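PDB 2FYI: HTH-type transcriptional regulator cbl from Escherichia coli K12, which is a LysR-family DNA-binding transcriptional regulator that may play an accessory part in the cys regulon, represented here by its cofactor-binding domain. Local coordinates for residues P83-H88 and A165-G170; V15-T20 and G62-G67; S90-H95 and Q172-L177; N10-V15 and R202-R207. One frame throughout, in Å; residues are numbered along the deposited sequence.

Contact 1: P83-H88 and A165-G170; sequences PWFRWH and AEQSSG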
loop_
_atom_site.group_PDB
_atom_site.type_symbol
_atom_site.label_atom_id
_atom_site.label_comp_id
_atom_site.label_asym_id
_atom_site.label_seq_id
_atom_site.Cartn_x
_atom_site.Cartn_y
_atom_site.Cartn_z
ATOM N N PRO A 83 -1.130 -20.693 12.233
ATOM C CA PRO A 83 -1.227 -20.724 10.764
ATOM C C PRO A 83 -2.664 -20.526 10.288
ATOM O O PRO A 83 -3.571 -21.207 10.745
ATOM C CB PRO A 83 -0.687 -22.114 10.405
ATOM C CG PRO A 83 -0.772 -22.912 11.653
ATOM C CD PRO A 83 -0.812 -22.002 12.830
ATOM N N TRP A 84 -2.875 -19.583 9.395
ATOM C CA TRP A 84 -4.194 -19.406 8.847
ATOM C C TRP A 84 -4.368 -20.196 7.539
ATOM O O TRP A 84 -5.230 -21.071 7.461
ATOM C CB TRP A 84 -4.525 -17.938 8.709
ATOM C CG TRP A 84 -5.869 -17.693 8.191
ATOM C CD1 TRP A 84 -6.888 -18.598 8.059
ATOM C CD2 TRP A 84 -6.380 -16.439 7.755
ATOM N NE1 TRP A 84 -8.002 -17.982 7.565
ATOM C CE2 TRP A 84 -7.717 -16.652 7.363
ATOM C CE3 TRP A 84 -5.838 -15.152 7.655
ATOM C CZ2 TRP A 84 -8.514 -15.625 6.864
ATOM C CZ3 TRP A 84 -6.632 -14.138 7.167
ATOM C CH2 TRP A 84 -7.954 -14.383 6.768
ATOM N N PHE A 85 -3.545 -19.927 6.534
ATOM C CA PHE A 85 -3.525 -20.752 5.329
ATOM C C PHE A 85 -2.186 -20.583 4.617
ATOM O O PHE A 85 -1.395 -19.704 4.976
ATOM C CB PHE A 85 -4.677 -20.400 4.394
ATOM C CG PHE A 85 -4.662 -18.983 3.960
ATOM C CD1 PHE A 85 -3.885 -18.588 2.879
ATOM C CD2 PHE A 85 -5.377 -18.012 4.678
ATOM C CE1 PHE A 85 -3.837 -17.255 2.483
ATOM C CE2 PHE A 85 -5.335 -16.657 4.293
ATOM C CZ PHE A 85 -4.556 -16.276 3.188
ATOM N N ARG A 86 -1.925 -21.429 3.619
ATOM C CA ARG A 86 -0.717 -21.290 2.791
ATOM C C ARG A 86 -0.956 -20.729 1.399
ATOM O O ARG A 86 -2.050 -20.813 0.860
ATOM C CB ARG A 86 0.084 -22.572 2.742
ATOM C CG ARG A 86 0.633 -22.857 4.086
ATOM C CD ARG A 86 0.782 -24.319 4.289
ATOM N NE ARG A 86 2.195 -24.682 4.253
ATOM C CZ ARG A 86 2.867 -25.106 3.176
ATOM N NH1 ARG A 86 2.274 -25.267 1.973
ATOM N NH2 ARG A 86 4.160 -25.384 3.314
ATOM N N TRP A 87 0.074 -20.100 0.846
ATOM C CA TRP A 87 -0.048 -19.448 -0.450
ATOM C C TRP A 87 1.264 -19.328 -1.178
ATOM O O TRP A 87 2.334 -19.378 -0.560
ATOM C CB TRP A 87 -0.623 -18.074 -0.278
ATOM C CG TRP A 87 0.219 -17.165 0.506
ATOM C CD1 TRP A 87 0.195 -16.990 1.847
ATOM C CD2 TRP A 87 1.207 -16.253 -0.005
ATOM N NE1 TRP A 87 1.097 -16.017 2.218
ATOM C CE2 TRP A 87 1.731 -15.547 1.097
ATOM C CE3 TRP A 87 1.697 -15.961 -1.290
ATOM C CZ2 TRP A 87 2.724 -14.562 0.954
ATOM C CZ3 TRP A 87 2.680 -14.984 -1.428
ATOM C CH2 TRP A 87 3.186 -14.302 -0.310
ATOM N N HIS A 88 1.163 -19.160 -2.496
ATOM C CA HIS A 88 2.323 -19.112 -3.376
ATOM C C HIS A 88 2.328 -17.866 -4.218
ATOM O O HIS A 88 1.280 -17.270 -4.492
ATOM C CB HIS A 88 2.268 -20.258 -4.359
ATOM C CG HIS A 88 2.642 -21.577 -3.779
ATOM N ND1 HIS A 88 3.925 -22.071 -3.836
ATOM C CD2 HIS A 88 1.901 -22.520 -3.156
ATOM C CE1 HIS A 88 3.968 -23.259 -3.262
ATOM N NE2 HIS A 88 2.753 -23.555 -2.844
ATOM N N ALA A 165 1.627 -12.418 -4.926
ATOM C CA ALA A 165 0.799 -13.359 -4.175
ATOM C C ALA A 165 -0.357 -13.872 -5.044
ATOM O O ALA A 165 -1.049 -13.079 -5.649
ATOM C CB ALA A 165 0.256 -12.647 -2.956
ATOM N N GLU A 166 -0.592 -15.179 -5.098
ATOM C CA GLU A 166 -1.626 -15.687 -6.008
ATOM C C GLU A 166 -3.042 -15.153 -5.706
ATOM O O GLU A 166 -3.873 -15.001 -6.601
ATOM C CB GLU A 166 -1.624 -17.215 -6.037
ATOM C CG GLU A 166 -1.881 -17.840 -4.654
ATOM C CD GLU A 166 -1.978 -19.383 -4.639
ATOM O OE1 GLU A 166 -1.690 -19.983 -3.580
ATOM O OE2 GLU A 166 -2.345 -19.989 -5.668
ATOM N N GLN A 167 -3.307 -14.858 -4.444
ATOM C CA GLN A 167 -4.632 -14.432 -3.970
ATOM C C GLN A 167 -5.061 -13.023 -4.398
ATOM O O GLN A 167 -6.208 -12.642 -4.210
ATOM C CB GLN A 167 -4.514 -14.486 -2.487
ATOM C CG GLN A 167 -3.225 -15.200 -2.312
ATOM C CD GLN A 167 -2.428 -14.724 -1.167
ATOM O OE1 GLN A 167 -2.882 -13.954 -0.333
ATOM N NE2 GLN A 167 -1.236 -15.218 -1.076
ATOM N N SER A 168 -4.142 -12.256 -4.977
ATOM C CA SER A 168 -4.419 -10.891 -5.370
ATOM C C SER A 168 -5.073 -10.821 -6.720
ATOM O O SER A 168 -5.429 -9.764 -7.175
ATOM C CB SER A 168 -3.137 -10.082 -5.403
ATOM O OG SER A 168 -2.200 -10.730 -6.204
ATOM N N SER A 169 -5.206 -11.952 -7.382
ATOM C CA SER A 169 -5.946 -11.984 -8.628
ATOM C C SER A 169 -7.418 -11.681 -8.341
ATOM O O SER A 169 -8.077 -10.950 -9.106
ATOM C CB SER A 169 -5.828 -13.358 -9.286
ATOM O OG SER A 169 -6.702 -14.263 -8.647
ATOM N N GLY A 170 -7.917 -12.245 -7.238
ATOM C CA GLY A 170 -9.337 -12.232 -6.918
ATOM C C GLY A 170 -10.205 -11.444 -7.893
ATOM O O GLY A 170 -10.539 -11.918 -9.000
#

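Contact 2: V15-T20 and G62-G67; sequences VLTIAT and GEADIG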
loop_
_atom_site.group_PDB
_atom_site.type_symbol
_atom_site.label_atom_id
_atom_site.label_comp_id
_atom_site.label_asym_id
_atom_site.label_seq_id
_atom_site.Cartn_x
_atom_site.Cartn_y
_atom_site.Cartn_z
ATOM N N VAL A 15 -14.525 -3.242 21.382
ATOM C CA VAL A 15 -13.799 -2.873 20.200
ATOM C C VAL A 15 -12.772 -3.956 19.893
ATOM O O VAL A 15 -11.953 -4.304 20.740
ATOM C CB VAL A 15 -13.093 -1.536 20.398
ATOM C CG1 VAL A 15 -12.463 -1.093 19.095
ATOM C CG2 VAL A 15 -14.063 -0.499 20.928
ATOM N N LEU A 16 -12.811 -4.495 18.682
ATOM C CA LEU A 16 -11.795 -5.437 18.262
ATOM C C LEU A 16 -10.830 -4.721 17.334
ATOM O O LEU A 16 -11.231 -4.246 16.283
ATOM C CB LEU A 16 -12.431 -6.605 17.521
ATOM C CG LEU A 16 -11.441 -7.567 16.880
ATOM C CD1 LEU A 16 -10.621 -8.260 17.940
ATOM C CD2 LEU A 16 -12.195 -8.573 16.068
ATOM N N THR A 17 -9.563 -4.638 17.706
ATOM C CA THR A 17 -8.600 -4.013 16.828
ATOM C C THR A 17 -7.710 -5.067 16.148
ATOM O O THR A 17 -7.027 -5.837 16.816
ATOM C CB THR A 17 -7.748 -2.960 17.568
ATOM O OG1 THR A 17 -8.591 -1.904 18.021
ATOM C CG2 THR A 17 -6.716 -2.360 16.631
ATOM N N ILE A 18 -7.718 -5.089 14.816
ATOM C CA ILE A 18 -6.887 -6.003 14.048
ATOM C C ILE A 18 -5.843 -5.222 13.287
ATOM O O ILE A 18 -6.164 -4.228 12.649
ATOM C CB ILE A 18 -7.719 -6.765 13.042
ATOM C CG1 ILE A 18 -8.574 -7.785 13.791
ATOM C CG2 ILE A 18 -6.825 -7.395 11.949
ATOM C CD1 ILE A 18 -9.798 -8.225 13.019
ATOM N N ALA A 19 -4.593 -5.665 13.369
ATOM C CA ALA A 19 -3.523 -5.032 12.638
ATOM C C ALA A 19 -3.088 -5.990 11.541
ATOM O O ALA A 19 -2.916 -7.200 11.773
ATOM C CB ALA A 19 -2.383 -4.690 13.553
ATOM N N THR A 20 -2.934 -5.459 10.342
ATOM C CA THR A 20 -2.650 -6.315 9.225
ATOM C C THR A 20 -1.938 -5.635 8.049
ATOM O O THR A 20 -1.732 -4.427 8.035
ATOM C CB THR A 20 -3.933 -6.953 8.753
ATOM O OG1 THR A 20 -3.601 -8.065 7.936
ATOM C CG2 THR A 20 -4.791 -5.973 7.978
ATOM N N GLY A 62 -0.199 -3.980 23.060
ATOM C CA GLY A 62 -1.634 -4.041 23.278
ATOM C C GLY A 62 -2.444 -3.039 22.473
ATOM O O GLY A 62 -3.636 -2.948 22.630
ATOM N N GLU A 63 -1.799 -2.288 21.596
ATOM C CA GLU A 63 -2.504 -1.399 20.665
ATOM C C GLU A 63 -3.361 -2.142 19.648
ATOM O O GLU A 63 -4.215 -1.519 19.002
ATOM C CB GLU A 63 -1.527 -0.547 19.867
ATOM C CG GLU A 63 -0.682 0.384 20.671
ATOM C CD GLU A 63 -1.530 1.275 21.532
ATOM O OE1 GLU A 63 -2.657 1.629 21.113
ATOM O OE2 GLU A 63 -1.087 1.613 22.656
ATOM N N ALA A 64 -3.104 -3.442 19.466
ATOM C CA ALA A 64 -3.944 -4.275 18.625
ATOM C C ALA A 64 -4.198 -5.576 19.341
ATOM O O ALA A 64 -3.358 -6.044 20.082
ATOM C CB ALA A 64 -3.281 -4.523 17.309
ATOM N N ASP A 65 -5.355 -6.164 19.099
ATOM C CA ASP A 65 -5.716 -7.434 19.675
ATOM C C ASP A 65 -5.140 -8.618 18.867
ATOM O O ASP A 65 -4.538 -9.510 19.438
ATOM C CB ASP A 65 -7.248 -7.499 19.815
ATOM C CG ASP A 65 -7.852 -6.246 20.553
ATOM O OD1 ASP A 65 -7.367 -5.875 21.658
ATOM O OD2 ASP A 65 -8.846 -5.631 20.059
ATOM N N ILE A 66 -5.314 -8.608 17.545
ATOM C CA ILE A 66 -4.830 -9.673 16.655
ATOM C C ILE A 66 -3.930 -9.108 15.557
ATOM O O ILE A 66 -4.249 -8.069 14.978
ATOM C CB ILE A 66 -6.007 -10.373 15.952
ATOM C CG1 ILE A 66 -7.010 -10.853 16.983
ATOM C CG2 ILE A 66 -5.548 -11.553 15.159
ATOM C CD1 ILE A 66 -8.320 -11.159 16.399
ATOM N N GLY A 67 -2.815 -9.784 15.271
ATOM C CA GLY A 67 -1.931 -9.369 14.194
ATOM C C GLY A 67 -1.995 -10.397 13.084
ATOM O O GLY A 67 -2.004 -11.603 13.352
#

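Contact 3: S90-H95 and Q172-L177; sequences SLLVPH and QEEENL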
loop_
_atom_site.group_PDB
_atom_site.type_symbol
_atom_site.label_atom_id
_atom_site.label_comp_id
_atom_site.label_asym_id
_atom_site.label_seq_id
_atom_site.Cartn_x
_atom_site.Cartn_y
_atom_site.Cartn_z
ATOM N N SER A 90 2.622 -16.024 -7.825
ATOM C CA SER A 90 2.522 -16.355 -9.216
ATOM C C SER A 90 3.061 -15.229 -10.115
ATOM O O SER A 90 3.471 -14.170 -9.639
ATOM C CB SER A 90 1.133 -16.880 -9.580
ATOM O OG SER A 90 0.159 -15.864 -9.567
ATOM N N LEU A 91 3.141 -15.491 -11.413
ATOM C CA LEU A 91 3.850 -14.579 -12.303
ATOM C C LEU A 91 2.816 -13.809 -13.082
ATOM O O LEU A 91 1.946 -14.401 -13.715
ATOM C CB LEU A 91 4.792 -15.364 -13.226
ATOM C CG LEU A 91 5.728 -14.546 -14.120
ATOM C CD1 LEU A 91 6.593 -13.654 -13.293
ATOM C CD2 LEU A 91 6.602 -15.425 -14.952
ATOM N N LEU A 92 2.881 -12.485 -13.006
ATOM C CA LEU A 92 1.900 -11.628 -13.704
ATOM C C LEU A 92 2.501 -10.958 -14.947
ATOM O O LEU A 92 3.450 -10.196 -14.848
ATOM C CB LEU A 92 1.346 -10.577 -12.739
ATOM C CG LEU A 92 0.244 -9.625 -13.215
ATOM C CD1 LEU A 92 -1.002 -10.392 -13.528
ATOM C CD2 LEU A 92 -0.049 -8.554 -12.166
ATOM N N VAL A 93 1.973 -11.247 -16.121
ATOM C CA VAL A 93 2.582 -10.715 -17.352
ATOM C C VAL A 93 1.547 -10.188 -18.321
ATOM O O VAL A 93 0.400 -10.588 -18.264
ATOM C CB VAL A 93 3.373 -11.779 -18.127
ATOM C CG1 VAL A 93 4.501 -12.291 -17.276
ATOM C CG2 VAL A 93 2.472 -12.915 -18.560
ATOM N N PRO A 94 1.931 -9.267 -19.209
ATOM C CA PRO A 94 0.979 -8.808 -20.223
ATOM C C PRO A 94 0.524 -9.916 -21.170
ATOM O O PRO A 94 1.243 -10.889 -21.377
ATOM C CB PRO A 94 1.765 -7.746 -20.990
ATOM C CG PRO A 94 2.883 -7.372 -20.111
ATOM C CD PRO A 94 3.218 -8.561 -19.302
ATOM N N HIS A 95 -0.664 -9.743 -21.745
ATOM C CA HIS A 95 -1.298 -10.774 -22.582
ATOM C C HIS A 95 -0.385 -11.381 -23.648
ATOM O O HIS A 95 -0.460 -12.589 -23.915
ATOM C CB HIS A 95 -2.603 -10.276 -23.242
ATOM C CG HIS A 95 -3.853 -10.652 -22.499
ATOM N ND1 HIS A 95 -3.965 -11.811 -21.758
ATOM C CD2 HIS A 95 -5.058 -10.035 -22.407
ATOM C CE1 HIS A 95 -5.172 -11.880 -21.223
ATOM N NE2 HIS A 95 -5.855 -10.812 -21.598
ATOM N N GLN A 172 -12.186 -8.000 -9.975
ATOM C CA GLN A 172 -11.968 -7.179 -11.189
ATOM C C GLN A 172 -10.680 -7.559 -11.927
ATOM O O GLN A 172 -9.966 -6.683 -12.447
ATOM C CB GLN A 172 -11.986 -5.674 -10.870
ATOM C CG GLN A 172 -11.860 -4.753 -12.109
ATOM C CD GLN A 172 -12.076 -3.266 -11.781
ATOM O OE1 GLN A 172 -12.323 -2.894 -10.619
ATOM N NE2 GLN A 172 -11.990 -2.411 -12.810
ATOM N N GLU A 173 -10.415 -8.869 -11.981
ATOM C CA GLU A 173 -9.116 -9.408 -12.407
ATOM C C GLU A 173 -8.610 -8.843 -13.750
ATOM O O GLU A 173 -9.364 -8.696 -14.723
ATOM C CB GLU A 173 -9.101 -10.948 -12.350
ATOM C CG GLU A 173 -10.241 -11.637 -13.105
ATOM C CD GLU A 173 -9.824 -12.127 -14.499
ATOM O OE1 GLU A 173 -10.547 -12.969 -15.078
ATOM O OE2 GLU A 173 -8.767 -11.683 -15.012
ATOM N N GLU A 174 -7.311 -8.532 -13.742
ATOM C CA GLU A 174 -6.567 -7.754 -14.747
ATOM C C GLU A 174 -6.984 -7.883 -16.220
ATOM O O GLU A 174 -6.909 -8.957 -16.815
ATOM C CB GLU A 174 -5.090 -8.102 -14.589
ATOM C CG GLU A 174 -4.579 -8.158 -13.108
ATOM C CD GLU A 174 -4.883 -9.461 -12.336
ATOM O OE1 GLU A 174 -4.844 -9.418 -11.094
ATOM O OE2 GLU A 174 -5.147 -10.521 -12.940
ATOM N N GLU A 175 -7.410 -6.765 -16.793
ATOM C CA GLU A 175 -7.866 -6.668 -18.197
ATOM C C GLU A 175 -7.094 -7.493 -19.236
ATOM O O GLU A 175 -7.613 -8.441 -19.824
ATOM C CB GLU A 175 -7.843 -5.190 -18.645
ATOM C CG GLU A 175 -6.892 -4.222 -17.810
ATOM C CD GLU A 175 -5.335 -4.485 -17.912
ATOM O OE1 GLU A 175 -4.745 -4.520 -19.027
ATOM O OE2 GLU A 175 -4.693 -4.608 -16.842
ATOM N N ASN A 176 -5.855 -7.077 -19.470
ATOM C CA ASN A 176 -4.983 -7.634 -20.486
ATOM C C ASN A 176 -3.723 -8.177 -19.866
ATOM O O ASN A 176 -2.659 -8.162 -20.490
ATOM C CB ASN A 176 -4.563 -6.559 -21.483
ATOM C CG ASN A 176 -5.724 -5.978 -22.217
ATOM O OD1 ASN A 176 -6.005 -6.378 -23.346
ATOM N ND2 ASN A 176 -6.429 -5.044 -21.582
ATOM N N LEU A 177 -3.829 -8.609 -18.623
ATOM C CA LEU A 177 -2.737 -9.285 -17.981
ATOM C C LEU A 177 -3.172 -10.712 -17.779
ATOM O O LEU A 177 -4.366 -11.005 -17.788
ATOM C CB LEU A 177 -2.443 -8.658 -16.629
ATOM C CG LEU A 177 -2.182 -7.165 -16.565
ATOM C CD1 LEU A 177 -1.691 -6.852 -15.173
ATOM C CD2 LEU A 177 -1.168 -6.753 -17.610
#

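Contact 4: N10-V15 and R202-R207; sequences NDTSGV and RNYVWR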
loop_
_atom_site.group_PDB
_atom_site.type_symbol
_atom_site.label_atom_id
_atom_site.label_comp_id
_atom_site.label_asym_id
_atom_site.label_seq_id
_atom_site.Cartn_x
_atom_site.Cartn_y
_atom_site.Cartn_z
ATOM N N ASN A 10 -25.622 -11.843 20.441
ATOM C CA ASN A 10 -26.316 -10.667 19.922
ATOM C C ASN A 10 -25.917 -9.339 20.532
ATOM O O ASN A 10 -25.951 -8.313 19.860
ATOM C CB ASN A 10 -27.815 -10.813 20.156
ATOM C CG ASN A 10 -28.578 -11.005 18.881
ATOM O OD1 ASN A 10 -28.051 -10.762 17.780
ATOM N ND2 ASN A 10 -29.834 -11.447 19.009
ATOM N N ASP A 11 -25.586 -9.359 21.816
ATOM C CA ASP A 11 -25.348 -8.138 22.565
ATOM C C ASP A 11 -23.917 -8.053 23.064
ATOM O O ASP A 11 -23.591 -7.188 23.882
ATOM C CB ASP A 11 -26.299 -8.072 23.747
ATOM C CG ASP A 11 -27.711 -8.390 23.349
ATOM O OD1 ASP A 11 -28.357 -7.496 22.761
ATOM O OD2 ASP A 11 -28.169 -9.531 23.605
ATOM N N THR A 12 -23.072 -8.958 22.585
ATOM C CA THR A 12 -21.662 -8.861 22.866
ATOM C C THR A 12 -21.179 -7.536 22.316
ATOM O O THR A 12 -21.541 -7.134 21.226
ATOM C CB THR A 12 -20.884 -10.017 22.251
ATOM O OG1 THR A 12 -21.241 -11.224 22.921
ATOM C CG2 THR A 12 -19.403 -9.810 22.411
ATOM N N SER A 13 -20.376 -6.836 23.090
ATOM C CA SER A 13 -19.970 -5.495 22.699
ATOM C C SER A 13 -18.509 -5.229 23.082
ATOM O O SER A 13 -17.988 -5.811 24.060
ATOM C CB SER A 13 -20.947 -4.454 23.304
ATOM O OG SER A 13 -20.305 -3.366 23.966
ATOM N N GLY A 14 -17.858 -4.367 22.296
ATOM C CA GLY A 14 -16.508 -3.899 22.586
ATOM C C GLY A 14 -15.816 -3.504 21.298
ATOM O O GLY A 14 -16.426 -3.454 20.232
ATOM N N VAL A 15 -14.525 -3.242 21.382
ATOM C CA VAL A 15 -13.799 -2.873 20.200
ATOM C C VAL A 15 -12.772 -3.956 19.893
ATOM O O VAL A 15 -11.953 -4.304 20.740
ATOM C CB VAL A 15 -13.093 -1.536 20.398
ATOM C CG1 VAL A 15 -12.463 -1.093 19.095
ATOM C CG2 VAL A 15 -14.063 -0.499 20.928
ATOM N N ARG A 202 -10.983 -10.632 25.375
ATOM C CA ARG A 202 -12.460 -10.629 25.325
ATOM C C ARG A 202 -12.948 -11.846 24.554
ATOM O O ARG A 202 -12.214 -12.382 23.718
ATOM C CB ARG A 202 -12.968 -9.376 24.610
ATOM C CG ARG A 202 -12.662 -8.043 25.307
ATOM C CD ARG A 202 -13.560 -7.861 26.515
ATOM N NE ARG A 202 -14.850 -8.520 26.294
ATOM C CZ ARG A 202 -15.921 -7.935 25.762
ATOM N NH1 ARG A 202 -15.900 -6.655 25.397
ATOM N NH2 ARG A 202 -17.030 -8.632 25.604
ATOM N N ASN A 203 -14.177 -12.276 24.789
ATOM C CA ASN A 203 -14.659 -13.505 24.154
ATOM C C ASN A 203 -14.580 -13.474 22.629
ATOM O O ASN A 203 -14.221 -14.476 21.995
ATOM C CB ASN A 203 -16.078 -13.850 24.612
ATOM C CG ASN A 203 -17.101 -12.778 24.243
ATOM O OD1 ASN A 203 -16.954 -11.614 24.603
ATOM N ND2 ASN A 203 -18.150 -13.177 23.519
ATOM N N TYR A 204 -14.897 -12.318 22.041
ATOM C CA TYR A 204 -14.915 -12.186 20.587
ATOM C C TYR A 204 -13.545 -12.314 19.877
ATOM O O TYR A 204 -13.494 -12.664 18.686
ATOM C CB TYR A 204 -15.651 -10.925 20.150
ATOM C CG TYR A 204 -15.128 -9.657 20.740
ATOM C CD1 TYR A 204 -15.878 -8.942 21.681
ATOM C CD2 TYR A 204 -13.886 -9.147 20.363
ATOM C CE1 TYR A 204 -15.398 -7.730 22.238
ATOM C CE2 TYR A 204 -13.383 -7.939 20.907
ATOM C CZ TYR A 204 -14.143 -7.234 21.842
ATOM O OH TYR A 204 -13.663 -6.047 22.386
ATOM N N VAL A 205 -12.446 -12.039 20.583
ATOM C CA VAL A 205 -11.122 -12.181 19.971
ATOM C C VAL A 205 -10.935 -13.662 19.773
ATOM O O VAL A 205 -10.538 -14.103 18.703
ATOM C CB VAL A 205 -9.984 -11.684 20.895
ATOM C CG1 VAL A 205 -8.596 -12.006 20.307
ATOM C CG2 VAL A 205 -10.152 -10.219 21.215
ATOM N N TRP A 206 -11.254 -14.440 20.811
ATOM C CA TRP A 206 -11.061 -15.891 20.743
ATOM C C TRP A 206 -11.882 -16.464 19.596
ATOM O O TRP A 206 -11.406 -17.312 18.839
ATOM C CB TRP A 206 -11.408 -16.581 22.058
ATOM C CG TRP A 206 -10.610 -16.125 23.221
ATOM C CD1 TRP A 206 -11.083 -15.512 24.372
ATOM C CD2 TRP A 206 -9.201 -16.240 23.386
ATOM N NE1 TRP A 206 -10.042 -15.253 25.240
ATOM C CE2 TRP A 206 -8.875 -15.686 24.656
ATOM C CE3 TRP A 206 -8.175 -16.755 22.592
ATOM C CZ2 TRP A 206 -7.554 -15.635 25.134
ATOM C CZ3 TRP A 206 -6.871 -16.703 23.068
ATOM C CH2 TRP A 206 -6.572 -16.149 24.323
ATOM N N ARG A 207 -13.105 -15.963 19.447
ATOM C CA ARG A 207 -13.928 -16.416 18.354
ATOM C C ARG A 207 -13.391 -16.065 16.971
ATOM O O ARG A 207 -13.447 -16.880 16.066
ATOM C CB ARG A 207 -15.351 -15.927 18.480
ATOM C CG ARG A 207 -16.203 -16.676 17.481
ATOM C CD ARG A 207 -16.391 -18.127 17.937
ATOM N NE ARG A 207 -17.537 -18.178 18.846
ATOM C CZ ARG A 207 -18.794 -18.406 18.444
ATOM N NH1 ARG A 207 -19.044 -18.648 17.148
ATOM N NH2 ARG A 207 -19.799 -18.415 19.330
#

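Contact 1: P83-H88 and A165-G170
The backbones come closest where His88 of the 83-88 segment meets Glu166 at the start of a short 3-10 turn, and the Glu166 N donates to His88 O at 2.9 Å. The bond is returned by the side chain: His88 N reaches Glu166 OE1 at 3.2 Å, from above the carboxylate plane and 48° out of it. Glu166 CG sits between its own N and carbonyl carbon (chi1 59°), and the extended chain beyond carries the carboxylate back beside the strand. The other oxygen, OE2, forms a salt bridge with Arg183. The setting is the LysR effector-binding domain, a two-lobed periplasmic-binding-protein fold, where strand 79-94 runs from one lobe into the other. Trp87 points at the turn; its CZ3 packs on Ala165 CB at 3.7 Å, and its NE1 is taken by Ser70 OG. The Gln167 amide also lies by this indole, but too close in the model for its orientation to be relied on. Phe85 comes no closer than a loose 4.4 Å, CE1 to Gln167 OE1. Beyond them, Gln167 touches Thr23 and Ser168 touches Tyr27, both of helix 22-27.

Contact 2: V15-T20 and G62-G67
Thr17 and Ala19 of strand 14-20 receive the returning chain of a parallel beta-alpha-beta crossover, in which helix 52-61 links strand 43-49 to strand 66-69 and strand 14-20 lies between the two. The helix ends at Gly62 in a Schellman motif, its positive phi easy for glycine. Glu63 follows and sets its carbonyl O 3.5 Å from Thr17 CG2. Ala64 then brings its CB to within 3.9 Å of Ala19 CB, on the face where Leu58 of helix 52-61 packs over both alanines. Asp65 grips Thr17 twice: its N donates to Thr17 O at 2.8 Å, while its OD2 accepts Thr17 N at 2.7 Å in a nearly straight bond (178°), on the anti side of the carboxylate and tilted out of its plane. With CG anti to the carbonyl carbon (chi1 -51°), the carboxylate stands in for a strand carbonyl ahead of the regular pairing. Cut back to an alanine, this position would probably leave Thr17 N without its acceptor and strand 14-20 held by fewer bonds. Ile66 pairs with Ile18; its N adds a weak bond to Thr17 O, and its side chain, together with Ile18, faces Phe208 of helix 203-212. Ile66 CD1 also meets Leu16 CD1 at 4.0 Å. Ile66 O accepts Ala19 N at 2.9 Å, and past it Gly67 CA makes a CA-H...O contact with Ala19 O at 3.4 Å.

Contact 3: S90-H95 and Q172-L177
Leu92 lays its branched end against Leu177, the two side chains crossing obliquely: CD2 of Leu92 meets CD1 of Leu177 at 3.8 Å, while Leu92 CD1 lies beside Leu177 CB. With chi1 at -176° Leu92 turns CG opposite its own N, which brings the methyls to Leu177. Glu174 borders the same patch with the carbon of its carboxylate, CD, 4.2 Å from Leu92 CD1; the charged end is engaged by Arg179 in a salt bridge through OE1. Lys152 and Val155 of helix 148-157 close over these residues, Lys152 on Leu92 and Glu174, Val155 on Leu177 and Pro94. Along the backbone, Pro94 and Leu177 form an antiparallel non-hydrogen-bonded pair with CA atoms 4.4 Å apart, and their side chains diverge. Leu177 CA lies 3.4 Å from Val93 O, a bent CA-H...O contact. One step on, His95 N donates to Asn176 O at 2.8 Å, bent at 138° and tilted from the carbonyl plane. The His95 imidazole lies with one face over the Asn176-Leu177 peptide in one of two modelled conformers, so this overlap is doubtful. Within the loop, Asn176 ND2 donates to Glu175 OE1 at 3.1 Å, nearly in its own amide plane. This is the antiparallel pairing by which strand 177-180 begins to join strand 79-94, which is flanked on its other edge by strand 161-165, in the helix-covered sheet of one lobe of the periplasmic-binding-protein fold.

Contact 4: N10-V15 and R202-R207
Arg202 and Ser13 make the main polar tie: NH1 donates to Ser13 O at 2.6 Å, fairly straight (166°), lying in both the carbonyl plane and the guanidinium plane. NH2 of Arg202 adds a weak bond to the same oxygen and another weak one to Asn203 OD1. Here the start of helix 203-212, with Arg202 at its N-cap, packs beside the start of strand 14-20, so the late helix backs the first strand in one lobe of the periplasmic-binding-protein fold. A further weak bond runs from Tyr204 OH to Val15 O, at 2.9 Å. The Arg202 chain bends at chi2 and chi3, laying one guanidinium face over Tyr204 CE1. Gly14 runs alongside both groups; at its phi of 154° a CB would press against the preceding carbonyl O and run into Tyr204 OH and Arg202 NH1. A phenylalanine in place of Tyr204 would probably leave Val15 O without its hydroxyl partner. The Tyr204 ring also rests on Phe36 of helix 29-39 and Val43 of strand 43-49. At its edge, in the ring plane, Thr12 CG2 meets Tyr204 CD1 at 3.7 Å; the same methyl lies 3.7 Å from Asn203 OD1.

In the fold
The chain begins contact 4 with residues 10-15 and runs straight into contact 2, the two sharing Val15. Contact 2 closes first, when residues 62-67 return beside strand 14-20. Strand 79-94 then supplies both contact 1 (83-88) and contact 3 (90-95). Residues 165-170 close contact 1 and 172-177 close contact 3, so these two loops cross, and they touch where Ser169 meets Glu174. Last, helix 203-212 closes contact 4, with all the others nested inside; its Tyr204 and Val205 pack on Leu16 of contact 2. Contacts 2 and 4 thus join the first strand to its neighbouring strand and a late helix in one lobe; contacts 1 and 3 join strand 79-94 to the 165-177 region in the other.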